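Local coordinates for protein GH62 hydrolase (Scytalidium thermophilum, PDB 4PVA) that probably removes arabinofuranosyl side groups from arabinoxylan, as an alpha-L-arabinofuranosidase of glycoside hydrolase family 62, at residues E39-V51 / T328-I340. Sequence-based numbering, arbitrary orientation.
Sequences ERNIAGIKDPTAV and TEYNALPWRLGLI. With PO4 (phosphate ion), chain F.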
ATOM      1  N   GLU A  39      -0.654  18.906 -19.250  1.00 20.26           N
ATOM      2  CA  GLU A  39      -1.560  19.938 -18.759  1.00 20.53           C
ATOM      3  C   GLU A  39      -2.243  19.625 -17.453  1.00 20.09           C
ATOM      4  O   GLU A  39      -2.876  20.487 -16.870  1.00 20.71           O
ATOM      5  CB  GLU A  39      -2.594  20.292 -19.827  1.00 21.03           C
ATOM      6  CG  GLU A  39      -1.909  20.981 -20.982  1.00 23.00           C
ATOM      7  CD  GLU A  39      -2.860  21.630 -21.926  1.00 23.91           C
ATOM      8  OE1 GLU A  39      -4.091  21.516 -21.757  1.00 25.36           O
ATOM      9  OE2 GLU A  39      -2.330  22.269 -22.840  1.00 25.59           O
ATOM     10  N   ARG A  40      -2.117  18.395 -16.979  1.00 19.41           N
ATOM     11  CA  ARG A  40      -2.666  18.042 -15.676  1.00 18.76           C
ATOM     12  C   ARG A  40      -1.850  18.661 -14.540  1.00 18.03           C
ATOM     13  O   ARG A  40      -2.340  18.813 -13.408  1.00 18.49           O
ATOM     14  CB  ARG A  40      -2.735  16.538 -15.544  1.00 19.28           C
ATOM     15  CG  ARG A  40      -3.873  15.965 -16.357  1.00 21.53           C
ATOM     16  CD  ARG A  40      -3.762  14.471 -16.448  1.00 23.48           C
ATOM     17  NE  ARG A  40      -4.766  13.877 -17.341  1.00 26.72           N
ATOM     18  CZ  ARG A  40      -5.857  13.248 -16.916  1.00 25.58           C
ATOM     19  NH1 ARG A  40      -6.114  13.158 -15.623  1.00 26.87           N
ATOM     20  NH2 ARG A  40      -6.719  12.700 -17.769  1.00 25.98           N
ATOM     21  N   ASN A  41      -0.622  19.067 -14.823  1.00 17.91           N
ATOM     22  CA  ASN A  41       0.215  19.767 -13.842  1.00 18.81           C
ATOM     23  C   ASN A  41       0.266  19.039 -12.499  1.00 17.76           C
ATOM     24  O   ASN A  41       0.117  19.634 -11.432  1.00 18.34           O
ATOM     25  CB  ASN A  41      -0.316  21.183 -13.617  1.00 21.36           C
ATOM     26  CG  ASN A  41      -0.232  22.032 -14.850  1.00 24.12           C
ATOM     27  OD1 ASN A  41       0.687  21.883 -15.657  1.00 25.55           O
ATOM     28  ND2 ASN A  41      -1.182  22.940 -14.992  1.00 26.52           N
ATOM     29  N   ILE A  42       0.488  17.742 -12.568  1.00 16.60           N
ATOM     30  CA  ILE A  42       0.614  16.930 -11.354  1.00 15.65           C
ATOM     31  C   ILE A  42       1.891  17.306 -10.590  1.00 15.59           C
ATOM     32  O   ILE A  42       2.979  17.406 -11.180  1.00 16.14           O
ATOM     33  CB  ILE A  42       0.573  15.441 -11.737  1.00 15.50           C
ATOM     34  CG1 ILE A  42      -0.738  15.084 -12.451  1.00 15.86           C
ATOM     35  CG2 ILE A  42       0.811  14.566 -10.522  1.00 15.31           C
ATOM     36  CD1 ILE A  42      -1.996  15.535 -11.756  1.00 16.10           C
ATOM     37  N   ALA A  43       1.773  17.464  -9.271  1.00 15.33           N
ATOM     38  CA  ALA A  43       2.924  17.813  -8.437  1.00 15.48           C
ATOM     39  C   ALA A  43       3.696  16.559  -7.990  1.00 14.75           C
ATOM     40  O   ALA A  43       4.931  16.543  -7.969  1.00 15.57           O
ATOM     41  CB  ALA A  43       2.502  18.651  -7.242  1.00 15.91           C
ATOM     42  N   GLY A  44       2.974  15.530  -7.516  1.00 14.15           N
ATOM     43  CA  GLY A  44       3.566  14.325  -6.964  1.00 14.08           C
ATOM     44  C   GLY A  44       2.983  13.075  -7.579  1.00 13.82           C
ATOM     45  O   GLY A  44       1.787  13.015  -7.864  1.00 13.84           O
ATOM     46  N   ILE A  45       3.840  12.065  -7.743  1.00 13.28           N
ATOM     47  CA  ILE A  45       3.393  10.698  -8.010  1.00 13.56           C
ATOM     48  C   ILE A  45       3.645   9.909  -6.748  1.00 12.70           C
ATOM     49  O   ILE A  45       4.738   9.914  -6.195  1.00 12.61           O
ATOM     50  CB  ILE A  45       4.118  10.066  -9.222  1.00 14.61           C
ATOM     51  CG1 ILE A  45       3.925  10.948 -10.481  1.00 15.99           C
ATOM     52  CG2 ILE A  45       3.572   8.687  -9.512  1.00 14.55           C
ATOM     53  CD1 ILE A  45       2.516  10.997 -10.981  1.00 17.31           C
ATOM     54  N   LYS A  46       2.581   9.228  -6.303  1.00 12.49           N
ATOM     55  CA  LYS A  46       2.479   8.762  -4.943  1.00 12.07           C
ATOM     56  C   LYS A  46       1.958   7.339  -4.820  1.00 11.96           C
ATOM     57  O   LYS A  46       1.305   6.809  -5.711  1.00 12.14           O
ATOM     58  CB  LYS A  46       1.543   9.659  -4.143  1.00 12.34           C
ATOM     59  CG  LYS A  46       2.038  11.081  -4.009  1.00 12.61           C
ATOM     60  CD  LYS A  46       1.177  11.920  -3.086  1.00 13.26           C
ATOM     61  CE  LYS A  46       1.392  11.587  -1.629  1.00 13.05           C
ATOM     62  NZ  LYS A  46       0.546  12.436  -0.775  1.00 12.96           N
ATOM     63  N   ASP A  47       2.251   6.739  -3.674  1.00 12.06           N
ATOM     64  CA  ASP A  47       1.559   5.568  -3.148  1.00 12.36           C
ATOM     65  C   ASP A  47       1.353   4.464  -4.174  1.00 12.07           C
ATOM     66  O   ASP A  47       0.235   4.157  -4.575  1.00 12.18           O
ATOM     67  CB  ASP A  47       0.299   5.957  -2.376  1.00 13.85           C
ATOM     68  CG  ASP A  47      -0.734   6.668  -3.160  1.00 14.05           C
ATOM     69  OD1 ASP A  47      -1.151   6.148  -4.234  1.00 14.39           O
ATOM     70  OD2 ASP A  47      -1.222   7.748  -2.679  1.00 15.01           O
ATOM     71  N   PRO A  48       2.448   3.803  -4.582  1.00 11.88           N
ATOM     72  CA  PRO A  48       2.336   2.789  -5.636  1.00 12.28           C
ATOM     73  C   PRO A  48       1.871   1.433  -5.129  1.00 12.01           C
ATOM     74  O   PRO A  48       2.149   1.042  -3.988  1.00 12.15           O
ATOM     75  CB  PRO A  48       3.778   2.696  -6.141  1.00 12.83           C
ATOM     76  CG  PRO A  48       4.587   2.952  -4.918  1.00 13.04           C
ATOM     77  CD  PRO A  48       3.842   4.019  -4.175  1.00 12.12           C
ATOM     78  N   THR A  49       1.206   0.697  -5.997  1.00 11.58           N
ATOM     79  CA  THR A  49       0.972  -0.744  -5.833  1.00 11.63           C
ATOM     80  C   THR A  49       1.448  -1.381  -7.134  1.00 11.94           C
ATOM     81  O   THR A  49       1.308  -0.763  -8.198  1.00 13.11           O
ATOM     82  CB  THR A  49      -0.515  -1.058  -5.529  1.00 11.77           C
ATOM     83  OG1 THR A  49      -0.667  -2.468  -5.393  1.00 11.83           O
ATOM     84  CG2 THR A  49      -1.444  -0.569  -6.630  1.00 12.45           C
ATOM     85  N   ALA A  50       2.038  -2.570  -7.059  1.00 12.30           N
ATOM     86  CA  ALA A  50       2.671  -3.135  -8.245  1.00 13.22           C
ATOM     87  C   ALA A  50       2.746  -4.641  -8.189  1.00 13.43           C
ATOM     88  O   ALA A  50       2.962  -5.242  -7.124  1.00 13.82           O
ATOM     89  CB  ALA A  50       4.077  -2.586  -8.392  1.00 13.96           C
ATOM     90  N   VAL A  51       2.633  -5.238  -9.381  1.00 14.12           N
ATOM     91  CA  VAL A  51       2.864  -6.646  -9.601  1.00 14.62           C
ATOM     92  C   VAL A  51       3.803  -6.833 -10.778  1.00 15.07           C
ATOM     93  O   VAL A  51       3.906  -5.948 -11.624  1.00 16.18           O
ATOM     94  CB  VAL A  51       1.544  -7.420  -9.818  1.00 14.74           C
ATOM     95  CG1 VAL A  51       0.689  -7.421  -8.549  1.00 14.53           C
ATOM     96  CG2 VAL A  51       0.754  -6.843 -10.999  1.00 15.42           C
ATOM     97  N   THR A 328       6.398  23.261   0.258  1.00 20.59           N
ATOM     98  CA  THR A 328       5.167  23.457  -0.495  1.00 19.98           C
ATOM     99  C   THR A 328       3.951  23.132   0.381  1.00 19.72           C
ATOM    100  O   THR A 328       4.076  22.522   1.436  1.00 19.88           O
ATOM    101  CB  THR A 328       5.112  22.535  -1.732  1.00 19.52           C
ATOM    102  OG1 THR A 328       4.991  21.174  -1.299  1.00 18.58           O
ATOM    103  CG2 THR A 328       6.347  22.631  -2.586  1.00 20.31           C
ATOM    104  N   GLU A 329       2.775  23.489  -0.086  1.00 20.22           N
ATOM    105  CA  GLU A 329       1.561  22.911   0.477  1.00 20.78           C
ATOM    106  C   GLU A 329       1.632  21.399   0.354  1.00 17.65           C
ATOM    107  O   GLU A 329       2.234  20.859  -0.574  1.00 17.31           O
ATOM    108  CB  GLU A 329       0.338  23.474  -0.211  1.00 23.93           C
ATOM    109  CG  GLU A 329       0.229  24.967   0.007  1.00 29.65           C
ATOM    110  CD  GLU A 329      -1.030  25.551  -0.554  1.00 35.87           C
ATOM    111  OE1 GLU A 329      -1.707  24.872  -1.376  1.00 40.68           O
ATOM    112  OE2 GLU A 329      -1.340  26.701  -0.172  1.00 41.89           O
ATOM    113  N   TYR A 330       1.005  20.710   1.308  1.00 17.41           N
ATOM    114  CA  TYR A 330       1.223  19.279   1.413  1.00 15.74           C
ATOM    115  C   TYR A 330       0.870  18.557   0.121  1.00 15.35           C
ATOM    116  O   TYR A 330       1.659  17.738  -0.353  1.00 14.72           O
ATOM    117  CB  TYR A 330       0.431  18.703   2.578  1.00 16.37           C
ATOM    118  CG  TYR A 330       0.812  17.253   2.765  1.00 15.92           C
ATOM    119  CD1 TYR A 330       1.956  16.901   3.495  1.00 16.59           C
ATOM    120  CD2 TYR A 330       0.097  16.244   2.168  1.00 15.48           C
ATOM    121  CE1 TYR A 330       2.349  15.593   3.603  1.00 16.80           C
ATOM    122  CE2 TYR A 330       0.499  14.924   2.290  1.00 15.89           C
ATOM    123  CZ  TYR A 330       1.626  14.632   3.006  1.00 16.35           C
ATOM    124  OH  TYR A 330       2.075  13.341   3.170  1.00 16.47           O
ATOM    125  N   ASN A 331      -0.269  18.860  -0.485  1.00 16.36           N
ATOM    126  CA  ASN A 331      -0.648  18.135  -1.683  1.00 16.03           C
ATOM    127  C   ASN A 331       0.104  18.551  -2.935  1.00 15.52           C
ATOM    128  O   ASN A 331      -0.011  17.904  -3.960  1.00 15.64           O
ATOM    129  CB  ASN A 331      -2.140  18.205  -1.879  1.00 17.85           C
ATOM    130  CG  ASN A 331      -2.877  17.426  -0.818  1.00 18.97           C
ATOM    131  OD1 ASN A 331      -2.472  16.322  -0.393  1.00 19.33           O
ATOM    132  ND2 ASN A 331      -3.971  17.982  -0.395  1.00 21.17           N
ATOM    133  N   ALA A 332       0.940  19.575  -2.815  1.00 14.94           N
ATOM    134  CA  ALA A 332       1.839  20.011  -3.885  1.00 15.46           C
ATOM    135  C   ALA A 332       3.282  19.494  -3.698  1.00 15.61           C
ATOM    136  O   ALA A 332       4.185  19.834  -4.463  1.00 16.33           O
ATOM    137  CB  ALA A 332       1.831  21.534  -3.984  1.00 16.46           C
ATOM    138  N   LEU A 333       3.522  18.656  -2.703  1.00 14.90           N
ATOM    139  CA  LEU A 333       4.868  18.134  -2.500  1.00 14.73           C
ATOM    140  C   LEU A 333       5.331  17.351  -3.704  1.00 14.43           C
ATOM    141  O   LEU A 333       4.562  16.601  -4.273  1.00 13.65           O
ATOM    142  CB  LEU A 333       4.915  17.238  -1.274  1.00 15.24           C
ATOM    143  CG  LEU A 333       5.009  17.931   0.074  1.00 15.84           C
ATOM    144  CD1 LEU A 333       4.763  16.929   1.202  1.00 16.40           C
ATOM    145  CD2 LEU A 333       6.347  18.631   0.267  1.00 17.06           C
ATOM    146  N   PRO A 334       6.610  17.503  -4.076  1.00 14.53           N
ATOM    147  CA  PRO A 334       7.112  16.842  -5.281  1.00 14.52           C
ATOM    148  C   PRO A 334       7.557  15.381  -5.010  1.00 14.06           C
ATOM    149  O   PRO A 334       8.712  15.001  -5.169  1.00 14.20           O
ATOM    150  CB  PRO A 334       8.282  17.729  -5.685  1.00 15.59           C
ATOM    151  CG  PRO A 334       8.794  18.255  -4.397  1.00 16.07           C
ATOM    152  CD  PRO A 334       7.562  18.490  -3.562  1.00 15.39           C
ATOM    153  N   TRP A 335       6.608  14.557  -4.630  1.00 13.33           N
ATOM    154  CA  TRP A 335       6.858  13.129  -4.449  1.00 12.49           C
ATOM    155  C   TRP A 335       7.218  12.477  -5.768  1.00 12.75           C
ATOM    156  O   TRP A 335       6.665  12.815  -6.827  1.00 13.06           O
ATOM    157  CB  TRP A 335       5.646  12.401  -3.858  1.00 12.48           C
ATOM    158  CG  TRP A 335       5.217  12.830  -2.509  1.00 12.36           C
ATOM    159  CD1 TRP A 335       4.214  13.701  -2.207  1.00 12.56           C
ATOM    160  CD2 TRP A 335       5.742  12.379  -1.236  1.00 12.02           C
ATOM    161  NE1 TRP A 335       4.092  13.842  -0.831  1.00 12.94           N
ATOM    162  CE2 TRP A 335       5.010  13.024  -0.226  1.00 12.27           C
ATOM    163  CE3 TRP A 335       6.761  11.499  -0.861  1.00 12.08           C
ATOM    164  CZ2 TRP A 335       5.244  12.802   1.135  1.00 12.61           C
ATOM    165  CZ3 TRP A 335       6.996  11.295   0.480  1.00 12.09           C
ATOM    166  CH2 TRP A 335       6.249  11.944   1.456  1.00 12.42           C
ATOM    167  N   ARG A 336       8.163  11.553  -5.711  1.00 12.67           N
ATOM    168  CA  ARG A 336       8.527  10.726  -6.836  1.00 13.79           C
ATOM    169  C   ARG A 336       8.536   9.269  -6.364  1.00 12.87           C
ATOM    170  O   ARG A 336       8.704   9.014  -5.173  1.00 12.85           O
ATOM    171  CB  ARG A 336       9.950  11.080  -7.348  1.00 15.11           C
ATOM    172  CG  ARG A 336      10.292  12.582  -7.409  1.00 18.22           C
ATOM    173  CD  ARG A 336       9.533  13.142  -8.507  1.00 19.62           C
ATOM    174  NE  ARG A 336       9.748  14.576  -8.705  1.00 19.92           N
ATOM    175  CZ  ARG A 336       8.773  15.467  -8.642  1.00 19.56           C
ATOM    176  NH1 ARG A 336       7.546  15.115  -8.291  1.00 18.99           N
ATOM    177  NH2 ARG A 336       9.040  16.740  -8.993  1.00 21.40           N
ATOM    178  N   LEU A 337       8.377   8.309  -7.259  1.00 12.75           N
ATOM    179  CA  LEU A 337       8.527   6.893  -6.901  1.00 12.50           C
ATOM    180  C   LEU A 337       9.966   6.436  -7.007  1.00 12.40           C
ATOM    181  O   LEU A 337      10.668   6.805  -7.950  1.00 12.97           O
ATOM    182  CB  LEU A 337       7.688   5.979  -7.781  1.00 12.82           C
ATOM    183  CG  LEU A 337       6.213   6.354  -7.917  1.00 13.11           C
ATOM    184  CD1 LEU A 337       5.501   5.333  -8.778  1.00 13.87           C
ATOM    185  CD2 LEU A 337       5.536   6.476  -6.553  1.00 13.26           C
ATOM    186  N   GLY A 338      10.381   5.640  -6.038  1.00 11.92           N
ATOM    187  CA  GLY A 338      11.677   4.987  -6.090  1.00 12.56           C
ATOM    188  C   GLY A 338      11.536   3.547  -5.668  1.00 12.00           C
ATOM    189  O   GLY A 338      10.458   3.092  -5.317  1.00 12.20           O
ATOM    190  N   LEU A 339      12.680   2.826  -5.680  1.00 12.05           N
ATOM    191  CA  LEU A 339      12.732   1.409  -5.367  1.00 12.33           C
ATOM    192  C   LEU A 339      13.804   1.117  -4.318  1.00 12.01           C
ATOM    193  O   LEU A 339      14.938   1.582  -4.461  1.00 12.59           O
ATOM    194  CB  LEU A 339      13.099   0.646  -6.637  1.00 13.50           C
ATOM    195  CG  LEU A 339      13.354  -0.837  -6.512  1.00 14.79           C
ATOM    196  CD1 LEU A 339      12.145  -1.659  -6.217  1.00 16.21           C
ATOM    197  CD2 LEU A 339      14.007  -1.384  -7.758  1.00 15.98           C
ATOM    198  N   ILE A 340      13.475   0.361  -3.286  1.00 11.36           N
ATOM    199  CA  ILE A 340      14.478  -0.309  -2.463  1.00 11.34           C
ATOM    200  C   ILE A 340      14.444  -1.805  -2.705  1.00 11.44           C
ATOM    201  O   ILE A 340      13.383  -2.408  -2.899  1.00 11.47           O
ATOM    202  CB  ILE A 340      14.360   0.010  -0.950  1.00 11.43           C
ATOM    203  CG1 ILE A 340      12.972  -0.310  -0.371  1.00 11.57           C
ATOM    204  CG2 ILE A 340      14.751   1.446  -0.682  1.00 12.05           C
ATOM    205  CD1 ILE A 340      12.831  -0.023   1.098  1.00 11.89           C
TER
HETATM  206  P   PO4 F 505       0.563  10.188   2.198  0.80 10.79           P
HETATM  207  O1  PO4 F 505       1.830   9.905   3.040  0.80 11.97           O
HETATM  208  O2  PO4 F 505      -0.669   9.995   3.109  0.80 12.88           O
HETATM  209  O3  PO4 F 505       0.614  11.648   1.812  0.80 13.16           O
HETATM  210  O4  PO4 F 505       0.534   9.287   1.056  0.80 11.32           O
HETATM  211  O   HOH W   1       6.633  18.479  -9.067  1.00 23.76           O
HETATM  212  O   HOH W   2       1.473  15.148  -1.173  1.00 14.38           O
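The CE methylene of Lys-46 lies over one face of the Trp-335 indole, 3.8 Å from the centroid of the five-membered ring and 25° off its normal, a CH-pi contact. A bend at chi3 (75°) brings NZ to phosphate O3, which Tyr-330 OH also grips, at 2.6 Å, with O3 in the plane of the phenol ring; water 2 and Tyr-69 OH bond NZ as well. His-295, Arg-251 and Gln-320 also hydrogen-bond the anion. On the packed side, Leu-337 CD2 sits 3.8 Å from Pro-48 CD, while its CG meets Ile-45 CG2. Strands 44-51 and 336-340 approach at 46° and belong to different sheets of the five-bladed beta-propeller known for this family; Ile-45 N donates to Trp-335 O (3.1 Å). Arg-336 NH1 reaches the same oxygen from the opposite face of its plane and also donates to Ala-43 O (3.0 Å), which lies in the guanidinium plane. This is the solvent side: Ala-43 and Arg-336 are partly exposed, and water 1 links Ala-43 O to Arg-336 NH2. A leucine in place of Arg-336 would probably leave Ala-43 O without its guanidinium donor and Trp-335 O with one donor fewer, weakening the tie between the bulge at Ala-43 and Gly-44 and the 333-335 turn. The phosphate probably comes from the crystallisation liquor, so the chemistry is consistent with a site able to hold an anion, without identifying a natural ligand.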